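Local coordinates for extracellular solute-binding protein family 1 (Arthrobacter chlorophenolicus, PDB 4R2F) that probably captures laminaribiose-type glucose disaccharides outside the cell membrane and delivers them to a sugar transporter for uptake, at residues 39-47 with 92-100; 147-156 with 307-315. All blocks are in the same frame, centred on the assembly; numbering follows the deposited sequence.

From the N terminus, the chain makes interaction 1 first. Residues 92-100 return beside 39-47 after an excursion of 44 residues, half of them helical, closing that loop before interaction 2 opens. The second loop is much longer: 150 residues separate 147-156 from 307-315. The two contacts therefore follow in series, neither nesting nor crossing, yet they meet in space, their centres about 14 Å apart. Strands 96-97 and 306-316 are neighbours in one sheet, with Ser97 O 2.9 Å from Met314 N, probably a hydrogen bond. Trp47 meets Trp151 edge-to-face. Together they tie the parallel strands near the N terminus to the long antiparallel pair, and both reach the two bound glucoses.

Interaction 1 of 2, residues 39-47 with 92-100; sequences AIKFWDMPW and TGPAVSTGG. With BGC (beta-D-glucopyranose), chain B; BGC (beta-D-glucopyranose), chain C.
Trp43 lies with one indole face on Pro94, whose CB is 3.5 Å from the centroid of the five-membered ring and only 10° off its normal, a CH-pi contact. With chi1 at -72°, CG sits beside the backbone N and the indole is laid back over the proline; it also touches Ala87 of helix 80-89. Cutting Trp43 down to an alanine would probably leave the Pro94 ring without its aromatic cover and open a gap between this strand and that helix. On the other face of the sheet, Phe42 CD1 meets Val96 CG1 at 3.8 Å, while Ile40 CG2 touches both Ala95 and Val96.

The backbones pair in parallel. Lys41 O accepts from both Val96 N and Ala95 N, Trp43 N donates to Val96 O (3.0 Å), and Thr98 N reaches Trp43 O.

Polar side chains take over at the C-terminal end. Thr98 OG1 donates to Asp44 OD1 at 2.7 Å, on the anti lone pair; OD2 is held by Tyr72 and Tyr52. Beyond it, Trp47 presents its ring edge, CZ2 being 3.5 Å from Gly99 O, and CZ3 lies 3.5 Å from O2 of the chain C glucose. At the opposite end a water joins Lys41 NZ to Gly93 O.

Strand 40-44 runs between 70-74 and 96-97, all parallel, and helix 80-89 joins those two flanking strands in a beta-alpha-beta crossover; strands leading into loops at the sugar pocket are characteristic of solute-binding proteins.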
loop_
_atom_site.group_PDB
_atom_site.type_symbol
_atom_site.label_atom_id
_atom_site.label_comp_id
_atom_site.label_asym_id
_atom_site.label_seq_id
_atom_site.Cartn_x
_atom_site.Cartn_y
_atom_site.Cartn_z
ATOM N N ALA A 39 -10.424 28.778 0.380
ATOM C CA ALA A 39 -10.761 27.380 0.106
ATOM C C ALA A 39 -9.828 26.397 0.819
ATOM O O ALA A 39 -8.631 26.640 0.937
ATOM C CB ALA A 39 -10.742 27.116 -1.391
ATOM N N ILE A 40 -10.377 25.284 1.291
ATOM C CA ILE A 40 -9.544 24.224 1.868
ATOM C C ILE A 40 -9.015 23.395 0.711
ATOM O O ILE A 40 -9.787 22.785 -0.007
ATOM C CB ILE A 40 -10.325 23.338 2.883
ATOM C CG1 ILE A 40 -10.544 24.108 4.194
ATOM C CG2 ILE A 40 -9.620 22.013 3.164
ATOM C CD1 ILE A 40 -9.295 24.703 4.805
ATOM N N LYS A 41 -7.694 23.391 0.532
ATOM C CA LYS A 41 -7.073 22.535 -0.476
ATOM C C LYS A 41 -6.907 21.105 0.006
ATOM O O LYS A 41 -6.214 20.858 0.989
ATOM C CB LYS A 41 -5.708 23.085 -0.881
ATOM C CG LYS A 41 -5.809 24.405 -1.629
ATOM C CD LYS A 41 -4.438 25.020 -1.800
ATOM C CE LYS A 41 -4.560 26.354 -2.504
ATOM N NZ LYS A 41 -3.219 26.975 -2.600
ATOM N N PHE A 42 -7.514 20.179 -0.730
ATOM C CA PHE A 42 -7.393 18.756 -0.482
ATOM C C PHE A 42 -6.611 18.129 -1.620
ATOM O O PHE A 42 -7.005 18.218 -2.783
ATOM C CB PHE A 42 -8.768 18.143 -0.392
ATOM C CG PHE A 42 -8.776 16.653 -0.174
ATOM C CD1 PHE A 42 -8.078 16.079 0.877
ATOM C CD2 PHE A 42 -9.539 15.838 -0.985
ATOM C CE1 PHE A 42 -8.110 14.720 1.068
ATOM C CE2 PHE A 42 -9.597 14.475 -0.785
ATOM C CZ PHE A 42 -8.872 13.909 0.229
ATOM N N TRP A 43 -5.488 17.503 -1.284
ATOM C CA TRP A 43 -4.713 16.739 -2.246
ATOM C C TRP A 43 -4.942 15.255 -2.014
ATOM O O TRP A 43 -4.867 14.772 -0.879
ATOM C CB TRP A 43 -3.223 17.043 -2.087
ATOM C CG TRP A 43 -2.784 18.409 -2.568
ATOM C CD1 TRP A 43 -3.576 19.461 -2.947
ATOM C CD2 TRP A 43 -1.434 18.860 -2.698
ATOM N NE1 TRP A 43 -2.792 20.541 -3.306
ATOM C CE2 TRP A 43 -1.477 20.197 -3.167
ATOM C CE3 TRP A 43 -0.187 18.259 -2.472
ATOM C CZ2 TRP A 43 -0.319 20.953 -3.402
ATOM C CZ3 TRP A 43 0.969 19.008 -2.722
ATOM C CH2 TRP A 43 0.887 20.348 -3.179
ATOM N N ASP A 44 -5.125 14.531 -3.112
ATOM C CA ASP A 44 -5.485 13.117 -3.103
ATOM C C ASP A 44 -4.638 12.366 -4.140
ATOM O O ASP A 44 -4.163 12.964 -5.104
ATOM C CB ASP A 44 -6.968 12.978 -3.466
ATOM C CG ASP A 44 -7.577 11.616 -3.047
ATOM O OD1 ASP A 44 -7.048 10.969 -2.113
ATOM O OD2 ASP A 44 -8.623 11.229 -3.615
ATOM N N MET A 45 -4.464 11.061 -3.957
ATOM C CA MET A 45 -3.608 10.274 -4.834
ATOM C C MET A 45 -4.509 9.539 -5.849
ATOM O O MET A 45 -5.732 9.449 -5.661
ATOM C CB MET A 45 -2.796 9.256 -4.015
ATOM C CG MET A 45 -1.971 9.824 -2.851
ATOM S SD MET A 45 -0.967 11.274 -3.204
ATOM C CE MET A 45 0.254 10.524 -4.238
ATOM N N PRO A 46 -3.908 8.945 -6.882
ATOM C CA PRO A 46 -4.677 8.070 -7.737
ATOM C C PRO A 46 -4.713 6.711 -7.066
ATOM O O PRO A 46 -3.846 5.864 -7.297
ATOM C CB PRO A 46 -3.876 8.061 -9.063
ATOM C CG PRO A 46 -2.815 9.112 -8.897
ATOM C CD PRO A 46 -2.554 9.126 -7.420
ATOM N N TRP A 47 -5.663 6.550 -6.162
ATOM C CA TRP A 47 -5.821 5.335 -5.380
ATOM C C TRP A 47 -6.246 4.078 -6.137
ATOM O O TRP A 47 -5.855 2.979 -5.788
ATOM C CB TRP A 47 -6.672 5.592 -4.142
ATOM C CG TRP A 47 -5.935 6.411 -3.134
ATOM C CD1 TRP A 47 -6.135 7.721 -2.836
ATOM C CD2 TRP A 47 -4.848 5.979 -2.316
ATOM N NE1 TRP A 47 -5.250 8.127 -1.879
ATOM C CE2 TRP A 47 -4.452 7.072 -1.539
ATOM C CE3 TRP A 47 -4.180 4.767 -2.161
ATOM C CZ2 TRP A 47 -3.419 6.992 -0.623
ATOM C CZ3 TRP A 47 -3.158 4.691 -1.251
ATOM C CH2 TRP A 47 -2.785 5.794 -0.494
ATOM N N THR A 92 3.563 25.896 -0.344
ATOM C CA THR A 92 2.574 25.790 -1.437
ATOM C C THR A 92 1.773 24.481 -1.359
ATOM O O THR A 92 1.185 24.033 -2.344
ATOM C CB THR A 92 3.275 25.854 -2.803
ATOM O OG1 THR A 92 4.366 24.929 -2.805
ATOM C CG2 THR A 92 3.797 27.285 -3.082
ATOM N N GLY A 93 1.718 23.902 -0.165
ATOM C CA GLY A 93 1.063 22.616 0.052
ATOM C C GLY A 93 -0.403 22.766 0.433
ATOM O O GLY A 93 -0.920 23.892 0.580
ATOM N N PRO A 94 -1.088 21.625 0.616
ATOM C CA PRO A 94 -2.513 21.629 0.894
ATOM C C PRO A 94 -2.835 21.842 2.367
ATOM O O PRO A 94 -1.933 21.795 3.233
ATOM C CB PRO A 94 -2.919 20.226 0.471
ATOM C CG PRO A 94 -1.754 19.403 0.917
ATOM C CD PRO A 94 -0.547 20.255 0.615
ATOM N N ALA A 95 -4.123 22.033 2.650
ATOM C CA ALA A 95 -4.631 22.041 4.024
ATOM C C ALA A 95 -4.825 20.613 4.568
ATOM O O ALA A 95 -4.608 20.342 5.761
ATOM C CB ALA A 95 -5.955 22.797 4.080
ATOM N N VAL A 96 -5.259 19.726 3.678
ATOM C CA VAL A 96 -5.574 18.345 3.983
ATOM C C VAL A 96 -5.118 17.459 2.840
ATOM O O VAL A 96 -5.196 17.848 1.668
ATOM C CB VAL A 96 -7.103 18.136 4.098
ATOM C CG1 VAL A 96 -7.431 16.716 4.540
ATOM C CG2 VAL A 96 -7.722 19.152 5.044
ATOM N N SER A 97 -4.689 16.247 3.166
ATOM C CA SER A 97 -4.330 15.290 2.140
ATOM C C SER A 97 -4.394 13.841 2.567
ATOM O O SER A 97 -4.351 13.496 3.770
ATOM C CB SER A 97 -2.904 15.584 1.600
ATOM O OG SER A 97 -1.885 14.956 2.358
ATOM N N THR A 98 -4.495 12.986 1.558
ATOM C CA THR A 98 -4.054 11.610 1.671
ATOM C C THR A 98 -2.613 11.571 1.154
ATOM O O THR A 98 -1.992 12.605 0.917
ATOM C CB THR A 98 -4.937 10.654 0.862
ATOM O OG1 THR A 98 -4.865 10.966 -0.548
ATOM C CG2 THR A 98 -6.343 10.765 1.322
ATOM N N GLY A 99 -2.052 10.393 1.029
ATOM C CA GLY A 99 -0.675 10.288 0.543
ATOM C C GLY A 99 -0.047 9.043 1.090
ATOM O O GLY A 99 -0.725 8.038 1.303
ATOM N N GLY A 100 1.254 9.110 1.328
ATOM C CA GLY A 100 1.985 7.973 1.795
ATOM C C GLY A 100 1.464 7.476 3.127
ATOM O O GLY A 100 0.940 8.238 3.931
HETATM C C2 BGC B . -1.455 1.452 -4.205
HETATM C C3 BGC B . -0.282 2.325 -3.733
HETATM C C4 BGC B . 0.820 2.305 -4.802
HETATM C C5 BGC B . 0.234 2.683 -6.187
HETATM C C6 BGC B . 1.292 2.757 -7.296
HETATM C C1 BGC B . -1.890 1.870 -5.622
HETATM O O1 BGC B . -2.919 1.013 -6.115
HETATM O O2 BGC B . -2.541 1.561 -3.268
HETATM O O3 BGC B . 0.139 1.851 -2.427
HETATM O O4 BGC B . 1.900 3.205 -4.525
HETATM O O5 BGC B . -0.752 1.737 -6.500
HETATM O O6 BGC B . 2.020 1.529 -7.354
HETATM C C2 BGC C . 0.410 2.484 -0.149
HETATM C C3 BGC C . 0.934 3.650 0.690
HETATM C C4 BGC C . 2.417 3.859 0.418
HETATM C C5 BGC C . 2.652 4.042 -1.076
HETATM C C6 BGC C . 4.147 4.133 -1.414
HETATM C C1 BGC C . 0.651 2.870 -1.598
HETATM O O2 BGC C . -0.973 2.256 0.095
HETATM O O3 BGC C . 0.723 3.398 2.079
HETATM O O4 BGC C . 2.861 5.045 1.064
HETATM O O5 BGC C . 2.069 2.959 -1.809
HETATM O O6 BGC C . 4.857 2.917 -1.091
HETATM O O HOH W 1 -0.720 26.096 -0.873
#

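Interaction 2 of 2, residues 147-156 with 307-315; sequences VAVPWQLDIR and LIFPNNIMM. With BGC (beta-D-glucopyranose), chain C; BGC (beta-D-glucopyranose), chain B.
Ile308 CD1 fits between Leu153 CB and Ile155 CD1, 4.0 Å from each, on one face of the antiparallel pair. Farther along, Trp151 crosses Ile313 at about a right angle, its CD1 3.8 Å from Ile313 CG1.

Backbone bonds flank these groups. Val149 and Ile313 exchange two, as do Asp154 and Phe309; between them Trp151 N donates to Asn311 O.

The face carrying Asp154, Phe309 and Asn311 turns to the disaccharide. Asn311 ND2 gives one hydrogen to Gln152 OE1 (2.9 Å, nearly straight at 174°), coming from above the Gln152 carbonyl plane, with the two amides at right angles, and another to O2 of the chain C glucose. Its OD1 accepts from O3 of that sugar at 2.7 Å, so three bonds fix the amide's rotation. Asp154 sends its carboxylate to the sugars with chi1 at -176°, CG opposite the backbone N, and OD2 takes the O2 hydroxyls of both glucoses, each at 2.6 Å. Arg156 grips the same carboxylate end-on, NH1 to OD1 and NH2 to OD2, from above its plane. Phe309 lies with one ring face under C2 of the chain C glucose, offset toward the rim.

Helix 204-215 meets Leu307 and, through His207, holds Arg156 NE; helix 322-335 covers Val149 and Ile313. Strand 348-349 bonds to Leu153, strand 377-378 to Ile308, and strand 96-97 continues the sheet at Met314.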
loop_
_atom_site.group_PDB
_atom_site.type_symbol
_atom_site.label_atom_id
_atom_site.label_comp_id
_atom_site.label_asym_id
_atom_site.label_seq_id
_atom_site.Cartn_x
_atom_site.Cartn_y
_atom_site.Cartn_z
ATOM N N VAL A 147 -1.531 12.066 14.881
ATOM C CA VAL A 147 -0.894 12.671 13.717
ATOM C C VAL A 147 -1.785 12.654 12.461
ATOM O O VAL A 147 -1.559 13.423 11.536
ATOM C CB VAL A 147 0.486 12.068 13.389
ATOM C CG1 VAL A 147 1.405 12.121 14.596
ATOM C CG2 VAL A 147 0.363 10.667 12.865
ATOM N N ALA A 148 -2.790 11.783 12.441
ATOM C CA ALA A 148 -3.677 11.608 11.285
ATOM C C ALA A 148 -4.825 10.704 11.692
ATOM O O ALA A 148 -4.856 10.212 12.822
ATOM C CB ALA A 148 -2.916 10.974 10.115
ATOM N N VAL A 149 -5.756 10.479 10.765
ATOM C CA VAL A 149 -6.911 9.604 11.001
ATOM C C VAL A 149 -6.945 8.515 9.926
ATOM O O VAL A 149 -6.865 8.821 8.725
ATOM C CB VAL A 149 -8.210 10.432 10.964
ATOM C CG1 VAL A 149 -9.416 9.555 11.202
ATOM C CG2 VAL A 149 -8.159 11.552 11.981
ATOM N N PRO A 150 -7.085 7.240 10.334
ATOM C CA PRO A 150 -7.098 6.193 9.310
ATOM C C PRO A 150 -8.271 6.281 8.365
ATOM O O PRO A 150 -9.347 6.673 8.785
ATOM C CB PRO A 150 -7.213 4.897 10.129
ATOM C CG PRO A 150 -7.896 5.325 11.397
ATOM C CD PRO A 150 -7.321 6.680 11.680
ATOM N N TRP A 151 -8.087 5.898 7.103
ATOM C CA TRP A 151 -9.234 5.863 6.171
ATOM C C TRP A 151 -9.359 4.583 5.365
ATOM O O TRP A 151 -10.433 4.256 4.876
ATOM C CB TRP A 151 -9.279 7.122 5.272
ATOM C CG TRP A 151 -8.366 7.151 4.077
ATOM C CD1 TRP A 151 -7.011 7.379 4.074
ATOM C CD2 TRP A 151 -8.735 6.959 2.707
ATOM N NE1 TRP A 151 -6.520 7.311 2.795
ATOM C CE2 TRP A 151 -7.556 7.077 1.933
ATOM C CE3 TRP A 151 -9.949 6.723 2.050
ATOM C CZ2 TRP A 151 -7.561 6.961 0.540
ATOM C CZ3 TRP A 151 -9.946 6.589 0.685
ATOM C CH2 TRP A 151 -8.755 6.721 -0.065
ATOM N N GLN A 152 -8.262 3.854 5.217
ATOM C CA GLN A 152 -8.301 2.565 4.570
ATOM C C GLN A 152 -7.037 1.794 4.878
ATOM O O GLN A 152 -6.047 2.363 5.368
ATOM C CB GLN A 152 -8.516 2.678 3.040
ATOM C CG GLN A 152 -7.667 3.707 2.299
ATOM C CD GLN A 152 -6.465 3.133 1.560
ATOM O OE1 GLN A 152 -5.784 2.219 2.038
ATOM N NE2 GLN A 152 -6.184 3.685 0.398
ATOM N N LEU A 153 -7.119 0.487 4.608
ATOM C CA LEU A 153 -6.051 -0.435 4.813
ATOM C C LEU A 153 -5.697 -1.077 3.499
ATOM O O LEU A 153 -6.469 -1.848 2.940
ATOM C CB LEU A 153 -6.436 -1.496 5.830
ATOM C CG LEU A 153 -6.713 -1.017 7.256
ATOM C CD1 LEU A 153 -7.518 -2.067 8.020
ATOM C CD2 LEU A 153 -5.409 -0.692 7.947
ATOM N N ASP A 154 -4.509 -0.775 3.006
ATOM C CA ASP A 154 -4.128 -1.219 1.668
ATOM C C ASP A 154 -3.285 -2.456 1.856
ATOM O O ASP A 154 -2.117 -2.378 2.210
ATOM C CB ASP A 154 -3.375 -0.108 0.947
ATOM C CG ASP A 154 -3.013 -0.456 -0.500
ATOM O OD1 ASP A 154 -3.553 -1.423 -1.074
ATOM O OD2 ASP A 154 -2.147 0.247 -1.050
ATOM N N ILE A 155 -3.910 -3.594 1.617
ATOM C CA ILE A 155 -3.335 -4.912 1.814
ATOM C C ILE A 155 -2.880 -5.508 0.469
ATOM O O ILE A 155 -3.339 -5.071 -0.581
ATOM C CB ILE A 155 -4.386 -5.836 2.500
ATOM C CG1 ILE A 155 -3.723 -7.059 3.149
ATOM C CG2 ILE A 155 -5.483 -6.248 1.539
ATOM C CD1 ILE A 155 -4.554 -7.683 4.245
ATOM N N ARG A 156 -1.985 -6.490 0.527
ATOM C CA ARG A 156 -1.264 -7.028 -0.636
ATOM C C ARG A 156 -1.561 -8.514 -0.857
ATOM O O ARG A 156 -0.773 -9.383 -0.478
ATOM C CB ARG A 156 0.246 -6.809 -0.467
ATOM C CG ARG A 156 0.649 -5.344 -0.582
ATOM C CD ARG A 156 0.728 -4.906 -2.042
ATOM N NE ARG A 156 0.795 -3.453 -2.163
ATOM C CZ ARG A 156 -0.233 -2.630 -2.015
ATOM N NH1 ARG A 156 -1.458 -3.099 -1.844
ATOM N NH2 ARG A 156 -0.047 -1.324 -2.125
ATOM N N LEU A 307 1.496 -8.130 3.766
ATOM C CA LEU A 307 1.927 -6.736 3.888
ATOM C C LEU A 307 0.690 -5.841 3.863
ATOM O O LEU A 307 -0.186 -6.024 3.020
ATOM C CB LEU A 307 2.845 -6.378 2.746
ATOM C CG LEU A 307 3.282 -4.923 2.646
ATOM C CD1 LEU A 307 4.040 -4.531 3.915
ATOM C CD2 LEU A 307 4.161 -4.736 1.433
ATOM N N ILE A 308 0.626 -4.893 4.797
ATOM C CA ILE A 308 -0.476 -3.938 4.893
ATOM C C ILE A 308 0.031 -2.515 5.181
ATOM O O ILE A 308 1.039 -2.337 5.875
ATOM C CB ILE A 308 -1.498 -4.408 5.951
ATOM C CG1 ILE A 308 -2.883 -3.802 5.702
ATOM C CG2 ILE A 308 -1.021 -4.111 7.377
ATOM C CD1 ILE A 308 -3.958 -4.499 6.535
ATOM N N PHE A 309 -0.673 -1.525 4.607
ATOM C CA PHE A 309 -0.402 -0.091 4.768
ATOM C C PHE A 309 -1.600 0.553 5.475
ATOM O O PHE A 309 -2.725 0.484 4.985
ATOM C CB PHE A 309 -0.153 0.609 3.430
ATOM C CG PHE A 309 1.053 0.099 2.725
ATOM C CD1 PHE A 309 0.962 -1.031 1.930
ATOM C CD2 PHE A 309 2.285 0.711 2.894
ATOM C CE1 PHE A 309 2.087 -1.552 1.289
ATOM C CE2 PHE A 309 3.418 0.206 2.251
ATOM C CZ PHE A 309 3.309 -0.936 1.462
ATOM N N PRO A 310 -1.352 1.178 6.633
ATOM C CA PRO A 310 -2.380 1.880 7.376
ATOM C C PRO A 310 -2.579 3.290 6.860
ATOM O O PRO A 310 -2.108 4.255 7.465
ATOM C CB PRO A 310 -1.799 1.911 8.788
ATOM C CG PRO A 310 -0.338 2.025 8.578
ATOM C CD PRO A 310 -0.041 1.254 7.311
ATOM N N ASN A 311 -3.266 3.427 5.737
ATOM C CA ASN A 311 -3.397 4.742 5.130
ATOM C C ASN A 311 -4.319 5.668 5.886
ATOM O O ASN A 311 -5.270 5.238 6.550
ATOM C CB ASN A 311 -3.833 4.618 3.677
ATOM C CG ASN A 311 -2.728 4.056 2.810
ATOM O OD1 ASN A 311 -1.584 4.501 2.895
ATOM N ND2 ASN A 311 -3.052 3.066 1.991
ATOM N N ASN A 312 -4.036 6.950 5.759
ATOM C CA ASN A 312 -4.594 7.944 6.666
ATOM C C ASN A 312 -4.741 9.311 6.000
ATOM O O ASN A 312 -4.119 9.597 4.976
ATOM C CB ASN A 312 -3.688 8.056 7.908
ATOM C CG ASN A 312 -2.219 8.246 7.558
ATOM O OD1 ASN A 312 -1.432 7.261 7.433
ATOM N ND2 ASN A 312 -1.831 9.486 7.364
ATOM N N ILE A 313 -5.640 10.113 6.568
ATOM C CA ILE A 313 -5.883 11.462 6.138
ATOM C C ILE A 313 -5.253 12.372 7.142
ATOM O O ILE A 313 -5.470 12.229 8.357
ATOM C CB ILE A 313 -7.395 11.803 6.056
ATOM C CG1 ILE A 313 -8.103 10.811 5.143
ATOM C CG2 ILE A 313 -7.631 13.220 5.537
ATOM C CD1 ILE A 313 -9.580 11.095 4.959
ATOM N N MET A 314 -4.543 13.362 6.613
ATOM C CA MET A 314 -3.713 14.231 7.404
ATOM C C MET A 314 -4.038 15.686 7.125
ATOM O O MET A 314 -4.485 16.070 6.042
ATOM C CB MET A 314 -2.215 13.904 7.176
ATOM C CG MET A 314 -1.619 14.184 5.825
ATOM S SD MET A 314 -0.145 13.200 5.502
ATOM C CE MET A 314 -0.910 11.745 4.825
ATOM N N MET A 315 -3.880 16.484 8.163
ATOM C CA MET A 315 -4.123 17.919 8.094
ATOM C C MET A 315 -2.775 18.626 8.301
ATOM O O MET A 315 -1.894 18.081 8.964
ATOM C CB MET A 315 -5.130 18.331 9.204
ATOM C CG MET A 315 -6.569 17.898 9.018
ATOM S SD MET A 315 -7.701 18.493 10.296
ATOM C CE MET A 315 -7.017 17.640 11.678
HETATM C C2 BGC C . 0.410 2.484 -0.149
HETATM C C3 BGC C . 0.934 3.650 0.690
HETATM C C4 BGC C . 2.417 3.859 0.418
HETATM C C5 BGC C . 2.652 4.042 -1.076
HETATM C C6 BGC C . 4.147 4.133 -1.414
HETATM C C1 BGC C . 0.651 2.870 -1.598
HETATM O O2 BGC C . -0.973 2.256 0.095
HETATM O O3 BGC C . 0.723 3.398 2.079
HETATM O O4 BGC C . 2.861 5.045 1.064
HETATM O O5 BGC C . 2.069 2.959 -1.809
HETATM O O6 BGC C . 4.857 2.917 -1.091
HETATM C C2 BGC B . -1.455 1.452 -4.205
HETATM C C3 BGC B . -0.282 2.325 -3.733
HETATM C C4 BGC B . 0.820 2.305 -4.802
HETATM C C5 BGC B . 0.234 2.683 -6.187
HETATM C C6 BGC B . 1.292 2.757 -7.296
HETATM C C1 BGC B . -1.890 1.870 -5.622
HETATM O O1 BGC B . -2.919 1.013 -6.115
HETATM O O2 BGC B . -2.541 1.561 -3.268
HETATM O O3 BGC B . 0.139 1.851 -2.427
HETATM O O4 BGC B . 1.900 3.205 -4.525
HETATM O O5 BGC B . -0.752 1.737 -6.500
HETATM O O6 BGC B . 2.020 1.529 -7.354
HETATM O O HOH W 2 -3.526 15.333 10.779
HETATM O O HOH W 3 -3.688 8.208 2.578
HETATM O O HOH W 4 1.121 -9.725 1.382
#